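Local coordinates for 3-phytase (Klebsiella pneumoniae, PDB 2WNH), which probably hydrolyses phosphate groups from phytate, inositol hexakisphosphate, as a 3-phytase of the histidine acid phosphatase family, at residues 322-327 against 337-342; 363-368 against 382-387; 40-45 against 180-185. The protein carries 3 engineered substitutions. One frame throughout, in Å; residues are numbered along the deposited sequence.

Contact 1 (322-327 against 337-342); sequences VLERWR and RVYFQA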
ATOM      1  N   VAL B 322      17.772  -0.405 -25.932  1.00 13.34           N
ATOM      2  CA  VAL B 322      16.357  -0.115 -26.124  1.00 14.54           C
ATOM      3  C   VAL B 322      16.104   0.635 -27.421  1.00 14.88           C
ATOM      4  O   VAL B 322      16.791   1.625 -27.708  1.00 15.46           O
ATOM      5  CB  VAL B 322      15.757   0.696 -24.940  1.00 15.35           C
ATOM      6  CG1 VAL B 322      14.258   0.984 -25.205  1.00 15.99           C
ATOM      7  CG2 VAL B 322      15.950  -0.036 -23.604  1.00 17.16           C
ATOM      8  N   LEU B 323      15.062   0.211 -28.148  1.00 13.47           N
ATOM      9  CA  LEU B 323      14.494   1.010 -29.245  1.00 14.85           C
ATOM     10  C   LEU B 323      13.076   1.432 -28.841  1.00 14.94           C
ATOM     11  O   LEU B 323      12.275   0.588 -28.434  1.00 15.52           O
ATOM     12  CB  LEU B 323      14.382   0.169 -30.511  1.00 15.58           C
ATOM     13  CG  LEU B 323      15.612  -0.621 -30.953  1.00 19.20           C
ATOM     14  CD1 LEU B 323      15.253  -1.493 -32.179  1.00 22.12           C
ATOM     15  CD2 LEU B 323      16.774   0.302 -31.241  1.00 23.91           C
ATOM     16  N   GLU B 324      12.782   2.717 -28.982  1.00 14.40           N
ATOM     17  CA  GLU B 324      11.440   3.250 -28.720  1.00 15.26           C
ATOM     18  C   GLU B 324      10.874   3.961 -29.949  1.00 15.68           C
ATOM     19  O   GLU B 324      11.521   4.846 -30.494  1.00 15.43           O
ATOM     20  CB  GLU B 324      11.489   4.270 -27.565  1.00 16.38           C
ATOM     21  CG  GLU B 324      11.707   3.645 -26.167  1.00 15.59           C
ATOM     22  CD  GLU B 324      11.982   4.687 -25.070  1.00 18.13           C
ATOM     23  OE1 GLU B 324      12.114   5.907 -25.367  1.00 16.07           O
ATOM     24  OE2 GLU B 324      12.093   4.291 -23.886  1.00 15.97           O
ATOM     25  N   ARG B 325       9.650   3.608 -30.336  1.00 16.37           N
ATOM     26  CA  ARG B 325       8.927   4.378 -31.363  1.00 16.20           C
ATOM     27  C   ARG B 325       8.040   5.414 -30.700  1.00 16.60           C
ATOM     28  O   ARG B 325       7.190   5.073 -29.881  1.00 16.55           O
ATOM     29  CB  ARG B 325       8.063   3.468 -32.250  1.00 16.60           C
ATOM     30  CG  ARG B 325       7.520   4.221 -33.477  1.00 20.42           C
ATOM     31  CD  ARG B 325       6.719   3.313 -34.367  1.00 18.30           C
ATOM     32  NE  ARG B 325       5.354   3.090 -33.901  1.00 19.59           N
ATOM     33  CZ  ARG B 325       4.861   1.907 -33.540  1.00 21.17           C
ATOM     34  NH1 ARG B 325       5.632   0.816 -33.536  1.00 23.76           N
ATOM     35  NH2 ARG B 325       3.590   1.813 -33.162  1.00 21.53           N
ATOM     36  N   TRP B 326       8.275   6.676 -31.067  1.00 15.13           N
ATOM     37  CA  TRP B 326       7.546   7.833 -30.584  1.00 16.61           C
ATOM     38  C   TRP B 326       6.774   8.484 -31.715  1.00 17.77           C
ATOM     39  O   TRP B 326       7.130   8.366 -32.878  1.00 17.87           O
ATOM     40  CB  TRP B 326       8.509   8.866 -30.015  1.00 16.93           C
ATOM     41  CG  TRP B 326       9.122   8.462 -28.692  1.00 15.94           C
ATOM     42  CD1 TRP B 326      10.227   7.652 -28.492  1.00 17.20           C
ATOM     43  CD2 TRP B 326       8.675   8.850 -27.383  1.00 15.20           C
ATOM     44  NE1 TRP B 326      10.481   7.527 -27.151  1.00 14.44           N
ATOM     45  CE2 TRP B 326       9.551   8.247 -26.443  1.00 16.16           C
ATOM     46  CE3 TRP B 326       7.617   9.644 -26.913  1.00 15.75           C
ATOM     47  CZ2 TRP B 326       9.400   8.413 -25.051  1.00 16.45           C
ATOM     48  CZ3 TRP B 326       7.466   9.817 -25.521  1.00 17.26           C
ATOM     49  CH2 TRP B 326       8.363   9.207 -24.610  1.00 18.20           C
ATOM     50  N   ARG B 327       5.723   9.198 -31.352  1.00 17.32           N
ATOM     51  CA  ARG B 327       4.902   9.895 -32.337  1.00 19.51           C
ATOM     52  C   ARG B 327       4.726  11.325 -31.878  1.00 18.77           C
ATOM     53  O   ARG B 327       4.471  11.597 -30.690  1.00 16.94           O
ATOM     54  CB  ARG B 327       3.552   9.201 -32.461  1.00 20.02           C
ATOM     55  CG  ARG B 327       2.627   9.842 -33.440  1.00 22.42           C
ATOM     56  CD  ARG B 327       1.704   8.785 -33.997  1.00 21.57           C
ATOM     57  NE  ARG B 327       0.823   8.235 -32.960  1.00 23.91           N
ATOM     58  CZ  ARG B 327      -0.099   7.310 -33.200  1.00 21.86           C
ATOM     59  NH1 ARG B 327      -0.256   6.841 -34.434  1.00 23.30           N
ATOM     60  NH2 ARG B 327      -0.865   6.854 -32.209  1.00 21.66           N
ATOM     61  N   ARG B 337      13.877   6.436 -30.900  1.00 15.82           N
ATOM     62  CA  ARG B 337      14.897   6.711 -29.891  1.00 15.08           C
ATOM     63  C   ARG B 337      15.642   5.412 -29.632  1.00 15.88           C
ATOM     64  O   ARG B 337      15.028   4.341 -29.531  1.00 16.77           O
ATOM     65  CB  ARG B 337      14.226   7.212 -28.608  1.00 14.75           C
ATOM     66  CG  ARG B 337      15.185   7.469 -27.481  1.00 16.37           C
ATOM     67  CD  ARG B 337      14.479   8.127 -26.334  1.00 15.43           C
ATOM     68  NE  ARG B 337      15.408   8.372 -25.246  1.00 17.10           N
ATOM     69  CZ  ARG B 337      15.188   8.023 -23.987  1.00 19.48           C
ATOM     70  NH1 ARG B 337      14.069   7.386 -23.649  1.00 18.00           N
ATOM     71  NH2 ARG B 337      16.102   8.311 -23.069  1.00 21.79           N
ATOM     72  N   VAL B 338      16.975   5.491 -29.534  1.00 14.39           N
ATOM     73  CA  VAL B 338      17.801   4.294 -29.409  1.00 15.19           C
ATOM     74  C   VAL B 338      18.805   4.578 -28.305  1.00 15.33           C
ATOM     75  O   VAL B 338      19.498   5.597 -28.336  1.00 15.15           O
ATOM     76  CB  VAL B 338      18.567   4.022 -30.737  1.00 15.87           C
ATOM     77  CG1 VAL B 338      19.456   2.805 -30.580  1.00 17.15           C
ATOM     78  CG2 VAL B 338      17.591   3.829 -31.868  1.00 17.85           C
ATOM     79  N   TYR B 339      18.878   3.708 -27.295  1.00 13.78           N
ATOM     80  CA  TYR B 339      19.836   3.972 -26.219  1.00 13.77           C
ATOM     81  C   TYR B 339      20.309   2.715 -25.526  1.00 14.05           C
ATOM     82  O   TYR B 339      19.706   1.647 -25.677  1.00 15.62           O
ATOM     83  CB  TYR B 339      19.276   4.980 -25.195  1.00 14.62           C
ATOM     84  CG  TYR B 339      17.991   4.583 -24.519  1.00 15.17           C
ATOM     85  CD1 TYR B 339      16.767   4.887 -25.096  1.00 17.12           C
ATOM     86  CD2 TYR B 339      18.006   3.928 -23.284  1.00 15.94           C
ATOM     87  CE1 TYR B 339      15.584   4.541 -24.473  1.00 17.03           C
ATOM     88  CE2 TYR B 339      16.807   3.581 -22.632  1.00 16.30           C
ATOM     89  CZ  TYR B 339      15.609   3.885 -23.252  1.00 16.66           C
ATOM     90  OH  TYR B 339      14.388   3.597 -22.664  1.00 16.90           O
ATOM     91  N   PHE B 340      21.408   2.849 -24.788  1.00 13.32           N
ATOM     92  CA  PHE B 340      21.919   1.782 -23.973  1.00 14.08           C
ATOM     93  C   PHE B 340      21.902   2.278 -22.535  1.00 14.46           C
ATOM     94  O   PHE B 340      22.238   3.437 -22.272  1.00 14.73           O
ATOM     95  CB  PHE B 340      23.354   1.410 -24.366  1.00 14.11           C
ATOM     96  CG  PHE B 340      23.929   0.298 -23.524  1.00 15.37           C
ATOM     97  CD1 PHE B 340      23.444  -1.008 -23.634  1.00 16.45           C
ATOM     98  CD2 PHE B 340      24.929   0.561 -22.590  1.00 17.47           C
ATOM     99  CE1 PHE B 340      23.941  -2.041 -22.837  1.00 14.61           C
ATOM    100  CE2 PHE B 340      25.441  -0.486 -21.793  1.00 15.36           C
ATOM    101  CZ  PHE B 340      24.944  -1.776 -21.919  1.00 14.27           C
ATOM    102  N   GLN B 341      21.465   1.417 -21.624  1.00 15.14           N
ATOM    103  CA  GLN B 341      21.374   1.793 -20.213  1.00 15.32           C
ATOM    104  C   GLN B 341      21.949   0.722 -19.302  1.00 14.99           C
ATOM    105  O   GLN B 341      21.828  -0.470 -19.600  1.00 14.13           O
ATOM    106  CB  GLN B 341      19.906   2.092 -19.835  1.00 13.71           C
ATOM    107  CG  GLN B 341      19.012   0.855 -19.825  1.00 16.26           C
ATOM    108  CD  GLN B 341      17.553   1.197 -19.567  1.00 18.99           C
ATOM    109  OE1 GLN B 341      17.249   2.091 -18.782  1.00 18.65           O
ATOM    110  NE2 GLN B 341      16.649   0.498 -20.243  1.00 15.99           N
ATOM    111  N   ALA B 342      22.527   1.170 -18.179  1.00 15.70           N
ATOM    112  CA  ALA B 342      23.077   0.289 -17.123  1.00 14.90           C
ATOM    113  C   ALA B 342      23.115   0.988 -15.774  1.00 14.58           C
ATOM    114  O   ALA B 342      23.016   2.199 -15.696  1.00 16.13           O
ATOM    115  CB  ALA B 342      24.512  -0.134 -17.482  1.00 13.47           C
TER

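Contact 2 (363-368 against 382-387); sequences QEWRQP and QAAITA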
ATOM      1  N   GLN B 363      23.280   6.199 -22.582  1.00 17.55           N
ATOM      2  CA  GLN B 363      23.801   6.903 -23.748  1.00 18.20           C
ATOM      3  C   GLN B 363      22.899   6.673 -24.949  1.00 17.32           C
ATOM      4  O   GLN B 363      22.520   5.546 -25.266  1.00 16.08           O
ATOM      5  CB  GLN B 363      25.240   6.480 -24.068  1.00 18.80           C
ATOM      6  CG  GLN B 363      25.833   7.315 -25.202  1.00 21.29           C
ATOM      7  CD  GLN B 363      27.345   7.166 -25.321  1.00 25.43           C
ATOM      8  OE1 GLN B 363      28.052   6.858 -24.338  1.00 24.90           O
ATOM      9  NE2 GLN B 363      27.855   7.403 -26.529  1.00 24.47           N
ATOM     10  N   GLU B 364      22.533   7.763 -25.606  1.00 17.21           N
ATOM     11  CA  GLU B 364      21.662   7.644 -26.762  1.00 17.14           C
ATOM     12  C   GLU B 364      22.446   7.661 -28.068  1.00 19.06           C
ATOM     13  O   GLU B 364      23.440   8.379 -28.187  1.00 18.88           O
ATOM     14  CB  GLU B 364      20.681   8.829 -26.765  1.00 18.05           C
ATOM     15  CG  GLU B 364      19.809   8.951 -25.525  1.00 19.62           C
ATOM     16  CD  GLU B 364      18.906  10.166 -25.620  1.00 21.82           C
ATOM     17  OE1 GLU B 364      19.447  11.329 -25.618  1.00 20.87           O
ATOM     18  OE2 GLU B 364      17.667   9.964 -25.713  1.00 19.62           O
ATOM     19  N   TRP B 365      21.994   6.872 -29.035  1.00 18.11           N
ATOM     20  CA  TRP B 365      22.477   6.925 -30.420  1.00 18.46           C
ATOM     21  C   TRP B 365      21.876   8.137 -31.119  1.00 18.89           C
ATOM     22  O   TRP B 365      20.755   8.564 -30.795  1.00 18.16           O
ATOM     23  CB  TRP B 365      22.043   5.640 -31.139  1.00 19.09           C
ATOM     24  CG  TRP B 365      22.357   5.576 -32.594  1.00 20.36           C
ATOM     25  CD1 TRP B 365      23.516   5.121 -33.171  1.00 21.09           C
ATOM     26  CD2 TRP B 365      21.482   5.928 -33.678  1.00 19.44           C
ATOM     27  NE1 TRP B 365      23.425   5.199 -34.551  1.00 21.00           N
ATOM     28  CE2 TRP B 365      22.187   5.685 -34.884  1.00 20.09           C
ATOM     29  CE3 TRP B 365      20.174   6.439 -33.749  1.00 20.17           C
ATOM     30  CZ2 TRP B 365      21.627   5.924 -36.135  1.00 21.29           C
ATOM     31  CZ3 TRP B 365      19.638   6.698 -34.993  1.00 18.50           C
ATOM     32  CH2 TRP B 365      20.355   6.436 -36.170  1.00 21.82           C
ATOM     33  N   ARG B 366      22.599   8.680 -32.087  1.00 19.47           N
ATOM     34  CA  ARG B 366      22.080   9.776 -32.897  1.00 20.16           C
ATOM     35  C   ARG B 366      22.756   9.809 -34.263  1.00 21.14           C
ATOM     36  O   ARG B 366      23.797   9.183 -34.477  1.00 20.50           O
ATOM     37  CB  ARG B 366      22.260  11.122 -32.191  1.00 21.94           C
ATOM     38  CG  ARG B 366      23.714  11.501 -31.919  1.00 24.83           C
ATOM     39  CD  ARG B 366      23.848  13.007 -31.637  1.00 32.55           C
ATOM     40  NE  ARG B 366      23.404  13.783 -32.798  1.00 40.02           N
ATOM     41  CZ  ARG B 366      22.336  14.580 -32.830  1.00 40.12           C
ATOM     42  NH1 ARG B 366      21.586  14.766 -31.746  1.00 41.11           N
ATOM     43  NH2 ARG B 366      22.029  15.212 -33.958  1.00 39.87           N
ATOM     44  N   GLN B 367      22.138  10.544 -35.174  1.00 21.47           N
ATOM     45  CA  GLN B 367      22.710  10.832 -36.481  1.00 22.37           C
ATOM     46  C   GLN B 367      22.141  12.169 -36.910  1.00 23.17           C
ATOM     47  O   GLN B 367      21.191  12.651 -36.292  1.00 22.25           O
ATOM     48  CB  GLN B 367      22.367   9.726 -37.466  1.00 22.78           C
ATOM     49  CG  GLN B 367      20.879   9.597 -37.850  1.00 22.38           C
ATOM     50  CD  GLN B 367      20.693   8.608 -38.996  1.00 24.32           C
ATOM     51  OE1 GLN B 367      21.673   8.116 -39.564  1.00 24.43           O
ATOM     52  NE2 GLN B 367      19.442   8.318 -39.342  1.00 23.94           N
ATOM     53  N   PRO B 368      22.739  12.818 -37.934  1.00 24.69           N
ATOM     54  CA  PRO B 368      22.154  14.091 -38.394  1.00 23.94           C
ATOM     55  C   PRO B 368      20.648  13.995 -38.633  1.00 22.45           C
ATOM     56  O   PRO B 368      20.158  12.975 -39.150  1.00 23.01           O
ATOM     57  CB  PRO B 368      22.893  14.346 -39.716  1.00 24.96           C
ATOM     58  CG  PRO B 368      24.260  13.731 -39.471  1.00 26.30           C
ATOM     59  CD  PRO B 368      23.976  12.474 -38.675  1.00 26.62           C
ATOM     60  N   GLN B 382      11.989   6.367 -40.387  1.00 19.81           N
ATOM     61  CA  GLN B 382      12.488   5.545 -41.516  1.00 20.64           C
ATOM     62  C   GLN B 382      13.997   5.666 -41.748  1.00 20.17           C
ATOM     63  O   GLN B 382      14.689   4.663 -41.962  1.00 20.29           O
ATOM     64  CB  GLN B 382      11.745   5.853 -42.820  0.80 21.87           C
ATOM     65  CG  GLN B 382      12.055   4.828 -43.920  0.80 25.76           C
ATOM     66  CD  GLN B 382      11.980   3.389 -43.411  0.80 30.07           C
ATOM     67  OE1 GLN B 382      10.928   2.953 -42.920  0.80 33.29           O
ATOM     68  NE2 GLN B 382      13.097   2.653 -43.505  0.80 28.24           N
ATOM     69  N   ALA B 383      14.499   6.899 -41.721  1.00 19.74           N
ATOM     70  CA  ALA B 383      15.929   7.148 -41.852  1.00 19.50           C
ATOM     71  C   ALA B 383      16.745   6.475 -40.748  1.00 19.15           C
ATOM     72  O   ALA B 383      17.885   6.071 -40.982  1.00 18.97           O
ATOM     73  CB  ALA B 383      16.206   8.656 -41.855  1.00 18.84           C
ATOM     74  N   ALA B 384      16.183   6.388 -39.536  1.00 18.91           N
ATOM     75  CA  ALA B 384      16.875   5.746 -38.422  1.00 18.83           C
ATOM     76  C   ALA B 384      16.948   4.237 -38.646  1.00 19.27           C
ATOM     77  O   ALA B 384      18.021   3.621 -38.505  1.00 18.53           O
ATOM     78  CB  ALA B 384      16.183   6.079 -37.109  1.00 19.71           C
ATOM     79  N   ILE B 385      15.813   3.647 -39.011  1.00 18.11           N
ATOM     80  CA  ILE B 385      15.751   2.220 -39.358  1.00 20.14           C
ATOM     81  C   ILE B 385      16.758   1.855 -40.456  1.00 21.14           C
ATOM     82  O   ILE B 385      17.485   0.869 -40.337  1.00 21.15           O
ATOM     83  CB  ILE B 385      14.318   1.819 -39.766  1.00 21.11           C
ATOM     84  CG1 ILE B 385      13.347   2.053 -38.581  1.00 20.66           C
ATOM     85  CG2 ILE B 385      14.274   0.385 -40.301  1.00 24.00           C
ATOM     86  CD1 ILE B 385      13.498   1.073 -37.418  1.00 19.89           C
ATOM     87  N   THR B 386      16.792   2.659 -41.512  1.00 21.73           N
ATOM     88  CA  THR B 386      17.707   2.427 -42.633  1.00 22.43           C
ATOM     89  C   THR B 386      19.162   2.488 -42.197  1.00 20.77           C
ATOM     90  O   THR B 386      19.954   1.614 -42.552  1.00 22.69           O
ATOM     91  CB  THR B 386      17.460   3.436 -43.761  1.00 21.55           C
ATOM     92  OG1 THR B 386      16.129   3.249 -44.259  1.00 23.35           O
ATOM     93  CG2 THR B 386      18.462   3.219 -44.924  1.00 23.67           C
ATOM     94  N   ALA B 387      19.512   3.520 -41.439  1.00 21.59           N
ATOM     95  CA  ALA B 387      20.877   3.668 -40.956  1.00 20.96           C
ATOM     96  C   ALA B 387      21.292   2.528 -40.027  1.00 21.06           C
ATOM     97  O   ALA B 387      22.397   1.977 -40.150  1.00 20.26           O
ATOM     98  CB  ALA B 387      21.079   5.029 -40.280  1.00 20.26           C
TER

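Contact 3 (40-45 against 180-185); sequences AATGRP and KPCPIF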
ATOM      1  N   ALA B  40      42.993 -22.406 -13.914  1.00 25.71           N
ATOM      2  CA  ALA B  40      44.217 -22.873 -14.588  1.00 26.76           C
ATOM      3  C   ALA B  40      45.182 -21.721 -14.821  1.00 27.77           C
ATOM      4  O   ALA B  40      46.382 -21.848 -14.550  1.00 28.67           O
ATOM      5  CB  ALA B  40      43.886 -23.582 -15.917  1.00 26.01           C
ATOM      6  N   ALA B  41      44.655 -20.592 -15.295  1.00 27.80           N
ATOM      7  CA  ALA B  41      45.448 -19.385 -15.572  1.00 27.89           C
ATOM      8  C   ALA B  41      46.250 -18.853 -14.387  1.00 28.40           C
ATOM      9  O   ALA B  41      47.329 -18.274 -14.567  1.00 28.04           O
ATOM     10  CB  ALA B  41      44.544 -18.276 -16.104  1.00 28.68           C
ATOM     11  N   THR B  42      45.709 -19.009 -13.182  1.00 27.97           N
ATOM     12  CA  THR B  42      46.310 -18.400 -11.988  1.00 28.38           C
ATOM     13  C   THR B  42      46.857 -19.446 -11.027  1.00 28.22           C
ATOM     14  O   THR B  42      47.406 -19.104  -9.984  1.00 29.56           O
ATOM     15  CB  THR B  42      45.287 -17.514 -11.227  1.00 28.93           C
ATOM     16  OG1 THR B  42      44.133 -18.307 -10.904  1.00 29.40           O
ATOM     17  CG2 THR B  42      44.876 -16.333 -12.074  1.00 27.18           C
ATOM     18  N   GLY B  43      46.684 -20.714 -11.386  1.00 27.93           N
ATOM     19  CA  GLY B  43      47.171 -21.839 -10.601  1.00 28.70           C
ATOM     20  C   GLY B  43      46.580 -21.929  -9.206  1.00 28.94           C
ATOM     21  O   GLY B  43      47.227 -22.425  -8.286  1.00 29.90           O
ATOM     22  N   ARG B  44      45.351 -21.442  -9.031  1.00 28.09           N
ATOM     23  CA  ARG B  44      44.698 -21.559  -7.721  1.00 27.94           C
ATOM     24  C   ARG B  44      43.168 -21.558  -7.851  1.00 27.15           C
ATOM     25  O   ARG B  44      42.640 -21.142  -8.883  1.00 25.27           O
ATOM     26  CB  ARG B  44      45.191 -20.456  -6.764  1.00 27.72           C
ATOM     27  CG  ARG B  44      44.332 -19.230  -6.687  1.00 33.18           C
ATOM     28  CD  ARG B  44      44.715 -18.250  -7.736  1.00 31.28           C
ATOM     29  NE  ARG B  44      45.232 -16.953  -7.297  1.00 34.01           N
ATOM     30  CZ  ARG B  44      45.377 -16.481  -6.051  1.00 34.11           C
ATOM     31  NH1 ARG B  44      45.061 -17.187  -4.986  1.00 34.86           N
ATOM     32  NH2 ARG B  44      45.851 -15.247  -5.886  1.00 29.04           N
ATOM     33  N   PRO B  45      42.461 -22.043  -6.816  1.00 26.36           N
ATOM     34  CA  PRO B  45      41.000 -21.998  -6.839  1.00 25.77           C
ATOM     35  C   PRO B  45      40.480 -20.590  -6.589  1.00 25.38           C
ATOM     36  O   PRO B  45      41.092 -19.812  -5.840  1.00 24.50           O
ATOM     37  CB  PRO B  45      40.605 -22.908  -5.676  1.00 25.99           C
ATOM     38  CG  PRO B  45      41.756 -22.760  -4.704  1.00 27.34           C
ATOM     39  CD  PRO B  45      42.973 -22.667  -5.576  1.00 27.47           C
ATOM     40  N   LYS B 180      54.550 -17.387  -6.794  1.00 51.85           N
ATOM     41  CA  LYS B 180      53.953 -18.578  -7.381  1.00 50.94           C
ATOM     42  C   LYS B 180      53.779 -18.398  -8.882  1.00 49.55           C
ATOM     43  O   LYS B 180      53.635 -17.267  -9.357  1.00 49.32           O
ATOM     44  CB  LYS B 180      52.612 -18.906  -6.724  1.00 51.49           C
ATOM     45  CG  LYS B 180      52.723 -19.899  -5.580  1.00 53.71           C
ATOM     46  CD  LYS B 180      52.830 -19.202  -4.232  1.00 56.61           C
ATOM     47  CE  LYS B 180      53.397 -20.132  -3.158  1.00 58.70           C
ATOM     48  NZ  LYS B 180      52.753 -21.481  -3.132  1.00 60.20           N
ATOM     49  N   PRO B 181      53.822 -19.509  -9.641  1.00 48.47           N
ATOM     50  CA  PRO B 181      53.513 -19.456 -11.074  1.00 47.15           C
ATOM     51  C   PRO B 181      52.100 -18.926 -11.366  1.00 45.22           C
ATOM     52  O   PRO B 181      51.118 -19.358 -10.747  1.00 45.25           O
ATOM     53  CB  PRO B 181      53.636 -20.923 -11.515  1.00 47.53           C
ATOM     54  CG  PRO B 181      54.544 -21.550 -10.496  1.00 48.41           C
ATOM     55  CD  PRO B 181      54.180 -20.874  -9.210  1.00 48.44           C
ATOM     56  N   CYS B 182      52.022 -17.982 -12.299  1.00 42.71           N
ATOM     57  CA  CYS B 182      50.751 -17.455 -12.782  1.00 40.47           C
ATOM     58  C   CYS B 182      50.824 -17.586 -14.299  1.00 39.39           C
ATOM     59  O   CYS B 182      51.154 -16.617 -14.986  1.00 39.77           O
ATOM     60  CB  CYS B 182      50.595 -15.997 -12.352  1.00 39.80           C
ATOM     61  SG  CYS B 182      48.919 -15.482 -11.873  0.70 36.26           S
ATOM     62  N   PRO B 183      50.543 -18.801 -14.820  1.00 38.77           N
ATOM     63  CA  PRO B 183      50.784 -19.208 -16.215  1.00 38.74           C
ATOM     64  C   PRO B 183      50.309 -18.208 -17.283  1.00 38.01           C
ATOM     65  O   PRO B 183      51.080 -17.862 -18.188  1.00 37.90           O
ATOM     66  CB  PRO B 183      50.016 -20.529 -16.337  1.00 38.86           C
ATOM     67  CG  PRO B 183      49.982 -21.067 -14.968  1.00 39.84           C
ATOM     68  CD  PRO B 183      49.929 -19.890 -14.038  1.00 38.35           C
ATOM     69  N   ILE B 184      49.068 -17.735 -17.169  1.00 36.55           N
ATOM     70  CA  ILE B 184      48.483 -16.842 -18.190  1.00 35.37           C
ATOM     71  C   ILE B 184      49.315 -15.593 -18.559  1.00 35.44           C
ATOM     72  O   ILE B 184      49.265 -15.129 -19.702  1.00 34.74           O
ATOM     73  CB  ILE B 184      47.006 -16.443 -17.839  1.00 34.95           C
ATOM     74  CG1 ILE B 184      46.216 -16.002 -19.083  1.00 34.03           C
ATOM     75  CG2 ILE B 184      46.959 -15.370 -16.762  1.00 33.53           C
ATOM     76  CD1 ILE B 184      45.957 -17.114 -20.105  1.00 34.72           C
ATOM     77  N   PHE B 185      50.064 -15.036 -17.609  1.00 35.54           N
ATOM     78  CA  PHE B 185      50.782 -13.787 -17.881  1.00 36.18           C
ATOM     79  C   PHE B 185      52.069 -14.039 -18.670  1.00 37.57           C
ATOM     80  O   PHE B 185      52.671 -13.108 -19.189  1.00 37.10           O
ATOM     81  CB  PHE B 185      51.011 -12.978 -16.593  1.00 35.06           C
ATOM     82  CG  PHE B 185      49.724 -12.529 -15.940  1.00 34.10           C
ATOM     83  CD1 PHE B 185      49.092 -13.328 -14.989  1.00 33.93           C
ATOM     84  CD2 PHE B 185      49.130 -11.329 -16.311  1.00 34.65           C
ATOM     85  CE1 PHE B 185      47.872 -12.926 -14.404  1.00 34.72           C
ATOM     86  CE2 PHE B 185      47.909 -10.914 -15.734  1.00 35.19           C
ATOM     87  CZ  PHE B 185      47.285 -11.721 -14.781  1.00 33.11           C
TER
HETATM   88  O   HOH W   1      49.152 -17.676  -8.472  1.00 39.30           O

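Contact 1 (322-327 against 337-342)
V322, L323 and E324 pair with Y339, V338 and R337 in the beta hairpin made by strands 320-328 and 334-342, part of the large mixed sheet of the histidine phosphatase fold. V322 with Y339 and E324 with R337 are antiparallel hydrogen-bonded pairs, and L323 with V338 is the non-hydrogen-bonded pair between them. Four backbone bonds hold this register; V322 N to Y339 O, at 2.8 Å, is nearly straight (170°).

On one face of the hairpin, L323 CD2 touches both methyls of V338, 3.7 Å from V338 CG2. On the other, V322 CB sits over a face of the Y339 ring in a CH-pi contact, 3.8 Å from the centroid. A chi1 of 59° puts Y339 CG between the backbone N and the carbonyl carbon, bringing the ring over V322 and its OH to E324.

The polar interactions gather on the buried carboxylate of E324. R337 NH1 forms a salt bridge to E324 OE1 at 3.0 Å, and R337 NE a second to E364 of the neighbouring strand. R337 NH2 also lies over the Y339 ring face opposite V322. Y339 OH donates to E324 OE2 from above the carboxylate plane (2.7 Å), and Y75 OH of helix 58-77 also bonds this oxygen. W326 NE1 reaches E324 OE1 at 2.9 Å on its anti side, from the carboxylate face opposite R337 NH1, which arrives syn.

Contact 2 (363-368 against 382-387)
W365 and Q367 both extend toward segment 382-387 of helix 381-388, where they meet the alanines A383, A384 and A387. The indole of W365 comes forward with its six-membered ring, and two alanine methyls meet it differently. A387 CB lies at the ring edge, near its plane, 4.3 Å from W365 CZ2, whereas A384 CB approaches obliquely, 4.1 Å from W365 CZ3. CG of W365 stands anti to the backbone N (chi1 175°), which carries the indole away from the backbone and out to the helix.

Q367 works beside it with a polar end. The chain runs extended beyond CG and brings the amide to the helix, where OE1 packs against A387 CB (3.2 Å). Q367 NE2 makes a weak hydrogen bond of 3.2 Å to A383 O, bent to 147° at the hydrogen. That carbonyl already accepts the helical bond from A387 N at 3.1 Å, making the glutamine a second donor.

The contact packs the chain that follows strand 361-364 against helix 381-388. Strand 361-364 pairs with 334-342 in the mixed sheet, and on its way to the helix the chain passes through strands 371-373 and 376-380, which pair antiparallel, the latter also with 334-342.

Around the indole, F303 stacks edge-to-face on W365, and V338 and C379 touch its side chain. A384 also packs on C379 and on L336 of strand 334-342. I385 points away from segment 363-368 and touches L271 and V274 of helix 256-274.

Contact 3 (40-45 against 180-185)
A41 and I184 meet side chain to side chain, A41 CB 3.5 Å from I184 CB. Their backbones are joined as well: I184 N donates to A41 O at 3.2 Å in an almost straight bond (173°), arriving in the carbonyl plane on a lone pair. The P183 ring flanks the same oxygen, its CD 3.1 Å from A41 O; the proline nitrogen has no hydrogen to give, leaving the bond to the next residue, I184.

A second meeting point lies between T42 and C182. The sulfur C182 SG packs on the backbone of T42, 3.9 Å from its CA, and touches the CG2 methyl. A chi1 of 56° puts T42 OG1 between the backbone N and the carbonyl carbon, where it can bond I38 O one turn back; W46 NE1 bonds it too. Beyond the direct contacts, a water donates to T42 O at 2.7 Å and, weakly, to P181 O, bridging the two segments.

The shape of each segment positions these atoms. Helix 32-42 finishes in a Schellman motif, in which G43 takes a positive phi (61°). In the other segment, a disulfide ties C182 to C176, just beyond helix 165-175, and F185 N bonds C182 O.

The contact joins the C-terminal end of helix 32-42 to the loop leading to strand 191-193. Helix 204-219 packs against both, V206 and M210 touching I184, with V206 also against A41 and M210 against T42, while F185 rests on I168 and L171 of helix 165-175.

How the contacts relate
From the N terminus, contact 3 comes first: the end of helix 32-42 meets the loop at 180-185, closing a span of 134 residues that is rich in helix. Contact 1 follows, closing the nine residues at the end of the hairpin, 328-336, and contact 2 closes a 13-residue excursion, 369-381. The three lie in series, none enclosing or crossing another. Contacts 1 and 2 adjoin through the sheet, where strands 334-342 and 361-364 are neighbours and V338 O probably bonds W365 N. Contact 3 lies on the opposite side of the chain's centre, with centres about 43 Å from contact 1 and 45 Å from contact 2.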